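PDB 6KYY: pyridine nucleotide-disulphide oxidoreductase dimerisation region from Escherichia coli BL21, which is a flavoprotein disulfide reductase that binds FAD and is probably involved in resistance to reactive chlorine species such as hypochlorous acid. Local coordinates for residues 360-365 / 386-391; 394-399 / 414-419; 344-349 / 408-413; 205-210 / 350-355. All blocks are in the same frame, centred on the assembly; numbering follows the deposited sequence.

Contact 1 of 4, residues 360-365 / 386-391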
loop_
_atom_site.group_PDB
_atom_site.type_symbol
_atom_site.label_atom_id
_atom_site.label_comp_id
_atom_site.label_asym_id
_atom_site.label_seq_id
_atom_site.Cartn_x
_atom_site.Cartn_y
_atom_site.Cartn_z
ATOM N N ALA B 360 -20.324 -24.736 5.434
ATOM C CA ALA B 360 -19.976 -24.138 6.709
ATOM C C ALA B 360 -20.958 -23.021 7.059
ATOM O O ALA B 360 -21.730 -22.544 6.222
ATOM C CB ALA B 360 -18.547 -23.599 6.676
ATOM N N ASP B 361 -20.925 -22.609 8.323
ATOM C CA ASP B 361 -21.743 -21.497 8.803
ATOM C C ASP B 361 -20.949 -20.216 8.577
ATOM O O ASP B 361 -20.109 -19.838 9.397
ATOM C CB ASP B 361 -22.106 -21.688 10.270
ATOM C CG ASP B 361 -23.216 -20.760 10.719
ATOM O OD1 ASP B 361 -23.198 -20.336 11.894
ATOM O OD2 ASP B 361 -24.105 -20.454 9.897
ATOM N N ILE B 362 -21.212 -19.546 7.459
ATOM C CA ILE B 362 -20.405 -18.416 7.031
ATOM C C ILE B 362 -21.211 -17.128 7.137
ATOM O O ILE B 362 -22.445 -17.123 7.169
ATOM C CB ILE B 362 -19.867 -18.599 5.597
ATOM C CG1 ILE B 362 -21.023 -18.689 4.600
ATOM C CG2 ILE B 362 -18.982 -19.829 5.514
ATOM C CD1 ILE B 362 -20.584 -18.656 3.156
ATOM N N GLN B 363 -20.479 -16.018 7.191
ATOM C CA GLN B 363 -21.046 -14.675 7.183
ATOM C C GLN B 363 -20.228 -13.840 6.212
ATOM O O GLN B 363 -19.006 -13.739 6.358
ATOM C CB GLN B 363 -21.026 -14.059 8.584
ATOM C CG GLN B 363 -21.810 -12.767 8.712
ATOM C CD GLN B 363 -21.912 -12.297 10.148
ATOM O OE1 GLN B 363 -22.424 -11.212 10.422
ATOM N NE2 GLN B 363 -21.425 -13.114 11.076
ATOM N N VAL B 364 -20.892 -13.257 5.219
ATOM C CA VAL B 364 -20.227 -12.502 4.161
ATOM C C VAL B 364 -20.522 -11.026 4.384
ATOM O O VAL B 364 -21.673 -10.588 4.269
ATOM C CB VAL B 364 -20.679 -12.954 2.767
ATOM C CG1 VAL B 364 -19.927 -12.184 1.693
ATOM C CG2 VAL B 364 -20.470 -14.453 2.603
ATOM N N VAL B 365 -19.483 -10.257 4.701
ATOM C CA VAL B 365 -19.603 -8.821 4.924
ATOM C C VAL B 365 -19.146 -8.089 3.671
ATOM O O VAL B 365 -18.214 -8.524 2.983
ATOM C CB VAL B 365 -18.794 -8.377 6.156
ATOM C CG1 VAL B 365 -19.415 -8.950 7.417
ATOM C CG2 VAL B 365 -17.340 -8.806 6.029
ATOM N N LYS B 386 -14.980 -7.198 0.325
ATOM C CA LYS B 386 -15.809 -8.268 0.857
ATOM C C LYS B 386 -14.905 -9.378 1.367
ATOM O O LYS B 386 -13.865 -9.666 0.770
ATOM C CB LYS B 386 -16.788 -8.808 -0.194
ATOM C CG LYS B 386 -16.134 -9.602 -1.307
ATOM C CD LYS B 386 -17.157 -10.297 -2.181
ATOM C CE LYS B 386 -17.841 -11.427 -1.438
ATOM N NZ LYS B 386 -18.819 -12.128 -2.313
ATOM N N ALA B 387 -15.302 -9.980 2.484
ATOM C CA ALA B 387 -14.596 -11.116 3.051
ATOM C C ALA B 387 -15.618 -12.078 3.636
ATOM O O ALA B 387 -16.802 -11.756 3.771
ATOM C CB ALA B 387 -13.581 -10.683 4.111
ATOM N N ILE B 388 -15.151 -13.273 3.979
ATOM C CA ILE B 388 -16.012 -14.355 4.439
ATOM C C ILE B 388 -15.526 -14.798 5.810
ATOM O O ILE B 388 -14.355 -15.163 5.972
ATOM C CB ILE B 388 -16.025 -15.529 3.449
ATOM C CG1 ILE B 388 -16.380 -15.026 2.049
ATOM C CG2 ILE B 388 -17.015 -16.594 3.895
ATOM C CD1 ILE B 388 -15.686 -15.772 0.944
ATOM N N VAL B 389 -16.423 -14.766 6.789
ATOM C CA VAL B 389 -16.128 -15.155 8.162
ATOM C C VAL B 389 -16.808 -16.488 8.435
ATOM O O VAL B 389 -17.976 -16.680 8.076
ATOM C CB VAL B 389 -16.595 -14.085 9.163
ATOM C CG1 VAL B 389 -16.310 -14.528 10.591
ATOM C CG2 VAL B 389 -15.926 -12.752 8.859
ATOM N N ASP B 390 -16.077 -17.411 9.054
ATOM C CA ASP B 390 -16.636 -18.685 9.489
ATOM C C ASP B 390 -17.100 -18.540 10.933
ATOM O O ASP B 390 -16.309 -18.177 11.811
ATOM C CB ASP B 390 -15.604 -19.805 9.347
ATOM C CG ASP B 390 -16.033 -21.093 10.024
ATOM O OD1 ASP B 390 -15.144 -21.865 10.441
ATOM O OD2 ASP B 390 -17.253 -21.346 10.132
ATOM N N ASN B 391 -18.378 -18.836 11.181
ATOM C CA ASN B 391 -18.988 -18.509 12.466
ATOM C C ASN B 391 -18.586 -19.471 13.577
ATOM O O ASN B 391 -18.526 -19.066 14.743
ATOM C CB ASN B 391 -20.510 -18.480 12.329
ATOM C CG ASN B 391 -21.023 -17.146 11.824
ATOM O OD1 ASN B 391 -20.441 -16.097 12.103
ATOM N ND2 ASN B 391 -22.121 -17.179 11.078
#

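Contact 2 of 4, residues 394-399 / 414-419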
loop_
_atom_site.group_PDB
_atom_site.type_symbol
_atom_site.label_atom_id
_atom_site.label_comp_id
_atom_site.label_asym_id
_atom_site.label_seq_id
_atom_site.Cartn_x
_atom_site.Cartn_y
_atom_site.Cartn_z
ATOM N N GLN B 394 -14.685 -18.321 14.102
ATOM C CA GLN B 394 -14.393 -16.890 14.020
ATOM C C GLN B 394 -13.248 -16.577 13.063
ATOM O O GLN B 394 -12.797 -15.426 13.007
ATOM C CB GLN B 394 -14.087 -16.280 15.395
ATOM C CG GLN B 394 -15.288 -16.189 16.323
ATOM C CD GLN B 394 -15.636 -14.759 16.693
ATOM O OE1 GLN B 394 -14.812 -14.029 17.244
ATOM N NE2 GLN B 394 -16.864 -14.353 16.393
ATOM N N ARG B 395 -12.771 -17.559 12.304
ATOM C CA ARG B 395 -11.691 -17.342 11.355
ATOM C C ARG B 395 -12.233 -16.784 10.040
ATOM O O ARG B 395 -13.438 -16.803 9.769
ATOM C CB ARG B 395 -10.929 -18.642 11.099
ATOM C CG ARG B 395 -9.989 -19.055 12.219
ATOM C CD ARG B 395 -9.029 -20.144 11.762
ATOM N NE ARG B 395 -9.413 -21.462 12.258
ATOM C CZ ARG B 395 -10.181 -22.320 11.591
ATOM N NH1 ARG B 395 -10.651 -21.999 10.393
ATOM N NH2 ARG B 395 -10.478 -23.498 12.120
ATOM N N MET B 396 -11.321 -16.282 9.214
ATOM C CA MET B 396 -11.657 -15.762 7.896
ATOM C C MET B 396 -11.262 -16.781 6.836
ATOM O O MET B 396 -10.153 -17.322 6.871
ATOM C CB MET B 396 -10.959 -14.425 7.641
ATOM C CG MET B 396 -11.280 -13.363 8.682
ATOM S SD MET B 396 -10.230 -11.900 8.593
ATOM C CE MET B 396 -8.817 -12.542 7.712
ATOM N N LEU B 397 -12.172 -17.042 5.898
ATOM C CA LEU B 397 -11.938 -18.034 4.858
ATOM C C LEU B 397 -11.442 -17.433 3.552
ATOM O O LEU B 397 -10.799 -18.139 2.768
ATOM C CB LEU B 397 -13.219 -18.832 4.590
ATOM C CG LEU B 397 -13.856 -19.477 5.821
ATOM C CD1 LEU B 397 -15.266 -19.955 5.514
ATOM C CD2 LEU B 397 -12.996 -20.621 6.334
ATOM N N GLY B 398 -11.719 -16.163 3.302
ATOM C CA GLY B 398 -11.270 -15.533 2.078
ATOM C C GLY B 398 -11.631 -14.064 2.081
ATOM O O GLY B 398 -12.436 -13.601 2.896
ATOM N N ALA B 399 -11.016 -13.340 1.150
ATOM C CA ALA B 399 -11.253 -11.911 1.016
ATOM C C ALA B 399 -11.174 -11.525 -0.454
ATOM O O ALA B 399 -10.478 -12.169 -1.240
ATOM C CB ALA B 399 -10.249 -11.089 1.834
ATOM N N LYS B 414 -3.807 -11.880 4.605
ATOM C CA LYS B 414 -3.127 -13.170 4.557
ATOM C C LYS B 414 -2.355 -13.442 5.840
ATOM O O LYS B 414 -2.165 -14.605 6.217
ATOM C CB LYS B 414 -2.188 -13.216 3.352
ATOM C CG LYS B 414 -1.569 -14.578 3.094
ATOM C CD LYS B 414 -0.053 -14.504 3.110
ATOM C CE LYS B 414 0.552 -15.679 2.368
ATOM N NZ LYS B 414 -0.105 -16.957 2.754
ATOM N N MET B 415 -1.914 -12.386 6.524
ATOM C CA MET B 415 -1.138 -12.544 7.749
ATOM C C MET B 415 -1.923 -13.311 8.808
ATOM O O MET B 415 -1.505 -14.386 9.255
ATOM C CB MET B 415 -0.723 -11.171 8.274
ATOM C CG MET B 415 0.620 -10.686 7.775
ATOM S SD MET B 415 1.987 -11.429 8.677
ATOM C CE MET B 415 3.218 -11.512 7.381
ATOM N N VAL B 416 -3.073 -12.772 9.222
ATOM C CA VAL B 416 -3.828 -13.388 10.305
ATOM C C VAL B 416 -4.495 -14.688 9.874
ATOM O O VAL B 416 -4.831 -15.518 10.727
ATOM C CB VAL B 416 -4.868 -12.401 10.868
ATOM C CG1 VAL B 416 -4.234 -11.046 11.114
ATOM C CG2 VAL B 416 -6.047 -12.267 9.927
ATOM N N MET B 417 -4.697 -14.898 8.570
ATOM C CA MET B 417 -5.247 -16.172 8.116
ATOM C C MET B 417 -4.221 -17.289 8.257
ATOM O O MET B 417 -4.569 -18.417 8.625
ATOM C CB MET B 417 -5.728 -16.056 6.669
ATOM C CG MET B 417 -7.060 -15.338 6.531
ATOM S SD MET B 417 -7.927 -15.588 4.968
ATOM C CE MET B 417 -6.743 -16.564 4.053
ATOM N N ASP B 418 -2.950 -16.993 7.974
ATOM C CA ASP B 418 -1.899 -17.985 8.171
ATOM C C ASP B 418 -1.699 -18.290 9.650
ATOM O O ASP B 418 -1.492 -19.448 10.030
ATOM C CB ASP B 418 -0.594 -17.499 7.542
ATOM C CG ASP B 418 -0.591 -17.620 6.031
ATOM O OD1 ASP B 418 0.271 -16.988 5.384
ATOM O OD2 ASP B 418 -1.451 -18.349 5.490
ATOM N N ALA B 419 -1.762 -17.265 10.500
ATOM C CA ALA B 419 -1.570 -17.430 11.935
ATOM C C ALA B 419 -2.816 -17.932 12.653
ATOM O O ALA B 419 -2.791 -18.060 13.882
ATOM C CB ALA B 419 -1.114 -16.109 12.559
#

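Contact 3 of 4, residues 344-349 / 408-413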
loop_
_atom_site.group_PDB
_atom_site.type_symbol
_atom_site.label_atom_id
_atom_site.label_comp_id
_atom_site.label_asym_id
_atom_site.label_seq_id
_atom_site.Cartn_x
_atom_site.Cartn_y
_atom_site.Cartn_z
ATOM N N PRO B 344 -6.898 -2.070 -8.513
ATOM C CA PRO B 344 -6.453 -3.468 -8.579
ATOM C C PRO B 344 -7.307 -4.398 -7.727
ATOM O O PRO B 344 -7.877 -4.006 -6.707
ATOM C CB PRO B 344 -5.009 -3.409 -8.062
ATOM C CG PRO B 344 -4.891 -2.100 -7.350
ATOM C CD PRO B 344 -5.852 -1.168 -8.003
ATOM N N LEU B 345 -7.381 -5.655 -8.166
ATOM C CA LEU B 345 -8.167 -6.700 -7.516
ATOM C C LEU B 345 -7.211 -7.674 -6.837
ATOM O O LEU B 345 -6.497 -8.420 -7.514
ATOM C CB LEU B 345 -9.049 -7.424 -8.536
ATOM C CG LEU B 345 -10.022 -8.517 -8.073
ATOM C CD1 LEU B 345 -9.375 -9.900 -8.083
ATOM C CD2 LEU B 345 -10.613 -8.197 -6.702
ATOM N N SER B 346 -7.210 -7.677 -5.508
ATOM C CA SER B 346 -6.364 -8.561 -4.720
ATOM C C SER B 346 -7.220 -9.582 -3.984
ATOM O O SER B 346 -8.347 -9.290 -3.573
ATOM C CB SER B 346 -5.519 -7.764 -3.724
ATOM O OG SER B 346 -4.566 -6.969 -4.405
ATOM N N ARG B 347 -6.677 -10.787 -3.812
ATOM C CA ARG B 347 -7.474 -11.900 -3.320
ATOM C C ARG B 347 -6.615 -12.862 -2.511
ATOM O O ARG B 347 -5.418 -13.019 -2.762
ATOM C CB ARG B 347 -8.142 -12.651 -4.478
ATOM C CG ARG B 347 -9.413 -11.998 -4.989
ATOM C CD ARG B 347 -10.609 -12.893 -4.747
ATOM N NE ARG B 347 -10.417 -14.208 -5.351
ATOM C CZ ARG B 347 -10.442 -15.351 -4.675
ATOM N NH1 ARG B 347 -10.656 -15.344 -3.367
ATOM N NH2 ARG B 347 -10.254 -16.501 -5.308
ATOM N N VAL B 348 -7.256 -13.505 -1.534
ATOM C CA VAL B 348 -6.655 -14.597 -0.776
ATOM C C VAL B 348 -7.797 -15.441 -0.237
ATOM O O VAL B 348 -8.897 -14.938 0.004
ATOM C CB VAL B 348 -5.733 -14.070 0.355
ATOM C CG1 VAL B 348 -6.542 -13.343 1.417
ATOM C CG2 VAL B 348 -4.929 -15.208 0.973
ATOM N N GLY B 349 -7.541 -16.734 -0.061
ATOM C CA GLY B 349 -8.583 -17.618 0.418
ATOM C C GLY B 349 -9.622 -17.902 -0.656
ATOM O O GLY B 349 -9.459 -17.580 -1.834
ATOM N N GLU B 408 -1.252 -4.208 -1.437
ATOM C CA GLU B 408 -0.499 -4.100 -0.193
ATOM C C GLU B 408 -1.270 -4.641 1.005
ATOM O O GLU B 408 -0.764 -5.500 1.732
ATOM C CB GLU B 408 -0.104 -2.641 0.062
ATOM C CG GLU B 408 0.537 -1.945 -1.130
ATOM C CD GLU B 408 2.012 -2.269 -1.278
ATOM O OE1 GLU B 408 2.519 -3.130 -0.529
ATOM O OE2 GLU B 408 2.666 -1.659 -2.148
ATOM N N MET B 409 -2.494 -4.157 1.221
ATOM C CA MET B 409 -3.258 -4.559 2.396
ATOM C C MET B 409 -3.736 -6.003 2.320
ATOM O O MET B 409 -4.127 -6.564 3.349
ATOM C CB MET B 409 -4.450 -3.624 2.591
ATOM C CG MET B 409 -5.618 -3.919 1.674
ATOM S SD MET B 409 -6.861 -2.620 1.706
ATOM C CE MET B 409 -6.300 -1.640 0.324
ATOM N N ILE B 410 -3.724 -6.616 1.132
ATOM C CA ILE B 410 -4.075 -8.030 1.034
ATOM C C ILE B 410 -3.066 -8.881 1.791
ATOM O O ILE B 410 -3.398 -9.969 2.277
ATOM C CB ILE B 410 -4.189 -8.457 -0.445
ATOM C CG1 ILE B 410 -4.819 -9.848 -0.560
ATOM C CG2 ILE B 410 -2.829 -8.428 -1.126
ATOM C CD1 ILE B 410 -6.282 -9.891 -0.178
ATOM N N ASN B 411 -1.826 -8.402 1.916
ATOM C CA ASN B 411 -0.838 -9.095 2.730
ATOM C C ASN B 411 -1.165 -9.015 4.216
ATOM O O ASN B 411 -0.701 -9.865 4.984
ATOM C CB ASN B 411 0.557 -8.524 2.465
ATOM C CG ASN B 411 0.940 -8.577 0.997
ATOM O OD1 ASN B 411 1.121 -9.654 0.428
ATOM N ND2 ASN B 411 1.071 -7.410 0.377
ATOM N N ILE B 412 -1.946 -8.018 4.637
ATOM C CA ILE B 412 -2.398 -7.964 6.025
ATOM C C ILE B 412 -3.433 -9.049 6.286
ATOM O O ILE B 412 -3.405 -9.717 7.326
ATOM C CB ILE B 412 -2.957 -6.569 6.360
ATOM C CG1 ILE B 412 -1.884 -5.495 6.181
ATOM C CG2 ILE B 412 -3.502 -6.539 7.778
ATOM C CD1 ILE B 412 -2.306 -4.125 6.662
ATOM N N VAL B 413 -4.368 -9.236 5.351
ATOM C CA VAL B 413 -5.394 -10.261 5.513
ATOM C C VAL B 413 -4.769 -11.650 5.503
ATOM O O VAL B 413 -5.142 -12.520 6.299
ATOM C CB VAL B 413 -6.467 -10.113 4.420
ATOM C CG1 VAL B 413 -7.513 -11.209 4.547
ATOM C CG2 VAL B 413 -7.114 -8.738 4.495
#

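Contact 4 of 4, residues 205-210 / 350-355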
loop_
_atom_site.group_PDB
_atom_site.type_symbol
_atom_site.label_atom_id
_atom_site.label_comp_id
_atom_site.label_asym_id
_atom_site.label_seq_id
_atom_site.Cartn_x
_atom_site.Cartn_y
_atom_site.Cartn_z
ATOM N N ASP B 205 -15.876 -14.367 -7.866
ATOM C CA ASP B 205 -17.291 -14.241 -7.556
ATOM C C ASP B 205 -17.988 -13.388 -8.607
ATOM O O ASP B 205 -17.372 -12.550 -9.270
ATOM C CB ASP B 205 -17.484 -13.623 -6.173
ATOM C CG ASP B 205 -17.448 -14.652 -5.065
ATOM O OD1 ASP B 205 -17.990 -15.759 -5.264
ATOM O OD2 ASP B 205 -16.876 -14.352 -3.997
ATOM N N ARG B 206 -19.295 -13.610 -8.760
ATOM C CA ARG B 206 -20.057 -12.823 -9.721
ATOM C C ARG B 206 -20.183 -11.370 -9.284
ATOM O O ARG B 206 -20.205 -10.472 -10.133
ATOM C CB ARG B 206 -21.440 -13.441 -9.932
ATOM C CG ARG B 206 -21.432 -14.749 -10.719
ATOM C CD ARG B 206 -20.711 -14.601 -12.052
ATOM N NE ARG B 206 -19.311 -15.010 -11.965
ATOM C CZ ARG B 206 -18.380 -14.691 -12.858
ATOM N NH1 ARG B 206 -18.696 -13.960 -13.917
ATOM N NH2 ARG B 206 -17.133 -15.105 -12.691
ATOM N N ASP B 207 -20.253 -11.117 -7.975
ATOM C CA ASP B 207 -20.422 -9.746 -7.501
ATOM C C ASP B 207 -19.187 -8.900 -7.785
ATOM O O ASP B 207 -19.305 -7.715 -8.115
ATOM C CB ASP B 207 -20.752 -9.736 -6.006
ATOM C CG ASP B 207 -19.905 -10.709 -5.214
ATOM O OD1 ASP B 207 -20.433 -11.768 -4.814
ATOM O OD2 ASP B 207 -18.714 -10.414 -4.988
ATOM N N ILE B 208 -17.996 -9.485 -7.669
ATOM C CA ILE B 208 -16.781 -8.746 -7.999
ATOM C C ILE B 208 -16.471 -8.803 -9.494
ATOM O O ILE B 208 -15.885 -7.861 -10.036
ATOM C CB ILE B 208 -15.587 -9.247 -7.168
ATOM C CG1 ILE B 208 -15.377 -10.751 -7.351
ATOM C CG2 ILE B 208 -15.782 -8.909 -5.700
ATOM C CD1 ILE B 208 -14.077 -11.254 -6.764
ATOM N N ALA B 209 -16.849 -9.887 -10.176
ATOM C CA ALA B 209 -16.711 -9.922 -11.629
ATOM C C ALA B 209 -17.612 -8.885 -12.286
ATOM O O ALA B 209 -17.212 -8.226 -13.253
ATOM C CB ALA B 209 -17.028 -11.320 -12.160
ATOM N N ASP B 210 -18.836 -8.730 -11.775
ATOM C CA ASP B 210 -19.721 -7.688 -12.283
ATOM C C ASP B 210 -19.139 -6.305 -12.026
ATOM O O ASP B 210 -19.212 -5.423 -12.890
ATOM C CB ASP B 210 -21.105 -7.811 -11.644
ATOM C CG ASP B 210 -21.883 -9.003 -12.160
ATOM O OD1 ASP B 210 -22.822 -9.447 -11.465
ATOM O OD2 ASP B 210 -21.553 -9.499 -13.258
ATOM N N MET B 350 -10.718 -18.515 -0.220
ATOM C CA MET B 350 -11.756 -18.944 -1.144
ATOM C C MET B 350 -12.752 -17.824 -1.417
ATOM O O MET B 350 -12.932 -16.909 -0.608
ATOM C CB MET B 350 -12.500 -20.171 -0.610
ATOM C CG MET B 350 -12.684 -20.218 0.895
ATOM S SD MET B 350 -13.461 -21.768 1.395
ATOM C CE MET B 350 -12.719 -22.028 3.002
ATOM N N THR B 351 -13.393 -17.908 -2.579
ATOM C CA THR B 351 -14.452 -16.985 -2.944
ATOM C C THR B 351 -15.717 -17.289 -2.144
ATOM O O THR B 351 -15.807 -18.286 -1.422
ATOM C CB THR B 351 -14.750 -17.076 -4.440
ATOM O OG1 THR B 351 -15.066 -18.432 -4.780
ATOM C CG2 THR B 351 -13.552 -16.630 -5.253
ATOM N N GLU B 352 -16.710 -16.407 -2.279
ATOM C CA GLU B 352 -18.007 -16.687 -1.677
ATOM C C GLU B 352 -18.658 -17.902 -2.319
ATOM O O GLU B 352 -19.351 -18.666 -1.637
ATOM C CB GLU B 352 -18.924 -15.467 -1.790
ATOM C CG GLU B 352 -20.233 -15.610 -1.027
ATOM C CD GLU B 352 -21.236 -14.530 -1.378
ATOM O OE1 GLU B 352 -20.827 -13.502 -1.958
ATOM O OE2 GLU B 352 -22.435 -14.711 -1.076
ATOM N N GLU B 353 -18.435 -18.105 -3.621
ATOM C CA GLU B 353 -18.985 -19.270 -4.305
ATOM C C GLU B 353 -18.543 -20.563 -3.631
ATOM O O GLU B 353 -19.367 -21.435 -3.333
ATOM C CB GLU B 353 -18.564 -19.259 -5.775
ATOM C CG GLU B 353 -19.417 -18.369 -6.665
ATOM C CD GLU B 353 -20.636 -19.085 -7.210
ATOM O OE1 GLU B 353 -20.652 -20.334 -7.194
ATOM O OE2 GLU B 353 -21.578 -18.397 -7.656
ATOM N N GLN B 354 -17.239 -20.700 -3.374
ATOM C CA GLN B 354 -16.738 -21.912 -2.732
ATOM C C GLN B 354 -17.174 -21.989 -1.273
ATOM O O GLN B 354 -17.477 -23.076 -0.769
ATOM C CB GLN B 354 -15.214 -21.976 -2.835
ATOM C CG GLN B 354 -14.657 -21.571 -4.186
ATOM C CD GLN B 354 -13.164 -21.308 -4.138
ATOM O OE1 GLN B 354 -12.440 -21.924 -3.357
ATOM N NE2 GLN B 354 -12.697 -20.388 -4.975
ATOM N N ALA B 355 -17.208 -20.848 -0.580
ATOM C CA ALA B 355 -17.621 -20.847 0.819
ATOM C C ALA B 355 -19.087 -21.227 0.974
ATOM O O ALA B 355 -19.455 -21.877 1.959
ATOM C CB ALA B 355 -17.354 -19.481 1.447
#

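Contact 1 of 4, residues 360-365 / 386-391
Antiparallel strand pairing, with Gln363 facing Val389 and Val365 facing Ala387 as hydrogen-bonded pairs, joins residues 360-365 to residues 386-391 at one margin of the dimerisation-domain sheet. The axes of 362-365 and 386-390 approach to 4.6 Å and run at 155°. Gln363 N donates to Val389 O at 2.7 Å, and Val389 N returns the bond to Gln363 O at 2.8 Å; the two bonds between Val365 and Ala387 are longer. Past the last bridge, Asn391 N meets Asp361 O almost head-on at 2.7 Å and extends the pairing into the turn. In the five-stranded antiparallel sheet of this dimerisation domain, found across the class-one disulfide reductases, 362-368 is the outermost strand of this chain and 384-390 its inner neighbour. Ile362, Val364 and Ile388 share the face covered by helix 352-358: Ile388 CG2 lies alongside Ile362 CB at 3.9 Å, both side chains leaving the sheet in the same direction. Lys386, bent at its third torsion, lays CE against Val364 CG1 at 3.8 Å while its NZ goes on to salt bridges with Glu352 and Asp207. On the other face, Gln363 stretches out with CG anti to the backbone N (chi1 -170°). Gln363 NE2 makes a weak bond to Asn391 OD1 at 3.3 Å, the amide planes 58° apart, while OE1 accepts from the backbone N of Lys448. The side chains of Val365 and Gln363 also touch Val447 on this side.

Contact 2 of 4, residues 394-399 / 414-419
Met396 makes the main approach from the strand to the helix, meeting Val416 and Met417 in a buried contact of the dimerisation domain. Strand 396-399 and helix 414-418 run nearly antiparallel, at 156°, with their axes 9.1 Å apart. The CB of Met396 points at the helix, and a bend at the last torsion (chi3 -21°) brings the methyl against two neighbouring residues of the helix. Met396 CE lies 3.6 Å from Val416 CG2 and 3.5 Å from Met417 CG. The two methionine side chains cross at about a right angle, with the methyl end of Met396 on the CG methylene of Met417. The strand backbone takes part too: Met417 SD sits 3.4 Å from Met396 O. Leu397 turns its side chain to the opposite side of the sheet, onto Ile388. At the next peptide link the same sulfur, Met417 SD, is 4.2 Å from Gly398 N. Farther along, Ala399 faces the helix side and packs on Val413. Val416 also touches Met415 of the second subunit, so the helix lies between its own sheet and the dimer partner. With thioether, methyl and methylene groups meeting and no polar bond spanning the two segments, the association rests on van der Waals packing.

Contact 3 of 4, residues 344-349 / 408-413
Ile410 carries this buried strand-to-helix contact, laid against Ser346, Arg347 and Val348. Ile410 CB already touches the sheet, 3.6 Å from Ser346 CB. From there the side chain forks. Ile410 CG2 stays beside the serine, 3.8 Å from Ser346 CB and 4.0 Å from Ser346 OG, whose hydrogen-bond partner is Ser338 on the neighbouring strand. The other branch, CG1, leaves anti to the backbone N (chi1 -169°) and passes over the strand backbone at Arg347. Ile410 CD1, the tip, then reaches Arg347 N at 3.8 Å and Val348 CG1 at 3.8 Å; the isoleucine and valine side chains pass alongside each other, pointing opposite ways. One turn on, Val413 CG1 meets the same methyl, Val348 CG1, at 3.9 Å, the two side chains crossing at a slant, so a single branch of the valine is touched by two residues of the helix. Arg347 contributes backbone here; its side chain projects to the opposite face of the sheet, where NE forms a salt bridge with Glu204. The helix is kinked at Asn411 and Ile412. Asn411 ND2 bonds back to Glu408 O at 3.0 Å, and the backbone N of Asn411 reaches that oxygen from the same face of its plane. Strand 345-349 and helix 408-413 run nearly parallel, at 13°, with axes 8.1 Å apart. The strand lies between 337-339 and 396-402 in the antiparallel sheet, and helix 406-418 is sandwiched between that sheet and the second subunit: Ile410 packs on Thr432 of the second subunit and Ile412 on Ile412 of the second subunit.

Contact 4 of 4, residues 205-210 / 350-355
Asp205 OD2 accepts from Glu352 N at 2.7 Å and Asp205 OD1 from Glu353 N at 2.9 Å, so one carboxylate spans two consecutive backbone amides in the first turn of helix 352-358. The motif is a helix N terminus bound by a carboxylate from a distant part of the chain, in addition to its own N-cap residue, Thr351. Asp205 itself directly precedes helix 206-218, which connects strand 190-194 to strand 221-224, neighbours in the parallel sheet, whereas helix 352-358 belongs to the dimerisation domain. Each oxygen uses its syn lone pair, and the two bonds together fix the rotation of the carboxylate. CG stands beside the backbone N (chi1 -86°), which directs the group across to the other helix. The positive end of the helix dipole probably favours the charged form of the aspartate. Thr351 OG1 accepts a weak capping bond from Gln354 N at 3.4 Å, and Thr351 CB rests 3.5 Å from Asp205 OD2.

A pair of acid side chains comes close here: Asp207 OD1 and Glu352 OE1 are 3.4 Å apart, with their carboxylate planes turned by 25°. Lys386, the partner of both, would offset the repulsion, and Arg356 pairs with Glu352 OE2. The CG methylene of Glu353 lies against the gripped carboxylate, Glu353 CG being 3.3 Å from Asp205 OD1.

How the contacts relate
From the N terminus, residues 205-210 open the longest loop, and contact 4 closes it at 350-355, tying helix 206-218 to the dimerisation domain. Residues 344-349 come just before that closure, so contact 3, completed at 408-413, crosses contact 4. Contact 1 opens at 360-365 and shuts at 386-391, wholly within the span of contact 3. Contact 2 starts next, at 394-399, and ends at 414-419 after contact 3 has closed, so these two cross as well and share helix 406-418. Contacts 1, 2 and 3 all reach one antiparallel sheet, with strand 396-402 between 384-390 and 345-349. Contacts 1 and 4, in series along the chain, touch directly.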